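PDB 6HQZ: AvrRpt2 from Erwinia amylovora, which is a type III effector of the C70 family of papain-like cysteine proteases that probably cleaves host proteins and is linked to resistance to fire blight in Malus. Local coordinates for residues C20-C24 with H105-L109. Sequence-based numbering, arbitrary orientation.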
# COMPACT_ATOMS: atom_id res chain seq x y z
N CYS A 20 8.67 25.42 5.30
CA CYS A 20 8.33 24.00 5.38
C CYS A 20 7.28 23.64 4.33
O CYS A 20 7.35 22.56 3.74
CB CYS A 20 7.95 23.53 6.79
SG CYS A 20 6.61 24.47 7.48
N TRP A 21 6.37 24.56 4.02
CA TRP A 21 5.41 24.32 2.92
C TRP A 21 6.12 24.09 1.55
O TRP A 21 5.79 23.14 0.78
CB TRP A 21 4.37 25.44 2.84
CG TRP A 21 3.61 25.50 1.49
CD1 TRP A 21 3.95 26.20 0.37
CD2 TRP A 21 2.42 24.79 1.17
NE1 TRP A 21 3.02 25.97 -0.63
CE2 TRP A 21 2.06 25.13 -0.15
CE3 TRP A 21 1.59 23.96 1.90
CZ2 TRP A 21 0.94 24.61 -0.78
CZ3 TRP A 21 0.47 23.44 1.28
CH2 TRP A 21 0.16 23.77 -0.04
N TYR A 22 7.06 24.96 1.26
CA TYR A 22 7.70 24.90 -0.07
C TYR A 22 8.57 23.67 -0.13
O TYR A 22 8.57 22.97 -1.17
CB TYR A 22 8.48 26.16 -0.41
CG TYR A 22 7.57 27.36 -0.45
CD1 TYR A 22 6.75 27.59 -1.56
CD2 TYR A 22 7.50 28.27 0.61
CE1 TYR A 22 5.90 28.68 -1.64
CE2 TYR A 22 6.65 29.38 0.55
CZ TYR A 22 5.87 29.58 -0.59
OH TYR A 22 5.02 30.62 -0.68
N ALA A 23 9.25 23.37 0.97
CA ALA A 23 10.06 22.17 1.00
C ALA A 23 9.23 20.89 0.84
O ALA A 23 9.63 20.02 0.03
CB ALA A 23 10.92 22.10 2.25
N CYS A 24 8.13 20.77 1.59
CA CYS A 24 7.30 19.58 1.53
C CYS A 24 6.67 19.42 0.13
O CYS A 24 6.63 18.33 -0.39
CB CYS A 24 6.22 19.60 2.65
SG CYS A 24 6.95 19.38 4.29
N HIS A 105 4.17 22.43 12.46
CA HIS A 105 5.18 22.09 11.44
C HIS A 105 4.60 21.22 10.34
O HIS A 105 3.60 20.52 10.55
CB HIS A 105 6.38 21.36 12.12
CG HIS A 105 7.07 22.21 13.10
ND1 HIS A 105 8.16 22.98 12.77
CD2 HIS A 105 6.74 22.55 14.37
CE1 HIS A 105 8.54 23.66 13.83
NE2 HIS A 105 7.68 23.44 14.81
N MET A 106 5.29 21.16 9.20
CA MET A 106 4.94 20.28 8.14
C MET A 106 6.10 19.37 7.84
O MET A 106 7.25 19.84 7.85
CB MET A 106 4.62 21.08 6.90
CG MET A 106 3.33 21.82 6.90
SD MET A 106 3.22 22.76 5.39
CE MET A 106 3.08 21.41 4.23
N SER A 107 5.79 18.09 7.58
CA SER A 107 6.80 17.09 7.29
C SER A 107 6.26 16.16 6.26
O SER A 107 5.07 16.21 5.93
CB SER A 107 7.16 16.32 8.55
OG SER A 107 7.81 17.16 9.50
N VAL A 108 7.12 15.32 5.72
CA VAL A 108 6.71 14.38 4.69
C VAL A 108 6.85 12.97 5.11
O VAL A 108 7.96 12.53 5.38
CB VAL A 108 7.53 14.59 3.38
CG1 VAL A 108 7.06 13.53 2.35
CG2 VAL A 108 7.33 16.00 2.83
N LEU A 109 5.70 12.28 5.18
CA LEU A 109 5.60 10.87 5.50
C LEU A 109 6.09 10.07 4.32
O LEU A 109 5.59 10.26 3.20
CB LEU A 109 4.17 10.44 5.77
CG LEU A 109 4.00 9.00 6.23
CD1 LEU A 109 4.73 8.66 7.56
CD2 LEU A 109 2.50 8.79 6.31
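Met106 lays its side chain along Trp21, the two pointing the same way, and makes a Met-aromatic contact: SD of Met106 lies 5.4 Å from the centroid of the Trp21 six-membered ring, 83° off the normal and so at the ring edge. The thioether also rests against the helix backbone, Met106 SD being 3.7 Å from Trp21 CA. A bend about the CG-SD bond (chi3 68°) then sets the terminal methyl obliquely against the indole, with Met106 CE 3.8 Å from Trp21 CE3, and also brings it near CB of Cys24. The indole itself is tethered through NE1 to the carbonyl of Ser34, while Met94 of the adjacent strand touches both Trp21 and Met106.

Two cysteines one helical turn apart make the remaining apolar contacts. Cys20 SG approaches Met106 CB at 4.0 Å, and Cys24 SG reaches the same carbon at 3.9 Å from a direction roughly at right angles. With its sulfur anti to the carbonyl carbon (chi1 -70°), Cys24 also bears on the valine branch, SG meeting Val108 CG2 at 3.7 Å.

No hydrogen bond joins the two segments, and the contact buries the backbone N of Met106 without a partner in the model. Helix 20-24 and strand 105-109 run nearly parallel, their axes approaching to 7.9 Å. Packing of helix 19-27 on the antiparallel sheet is typical of the papain-like fold, whose nucleophilic cysteine begins a helix facing a histidine-bearing strand; the placing of Cys20 and His105 is consistent with that arrangement.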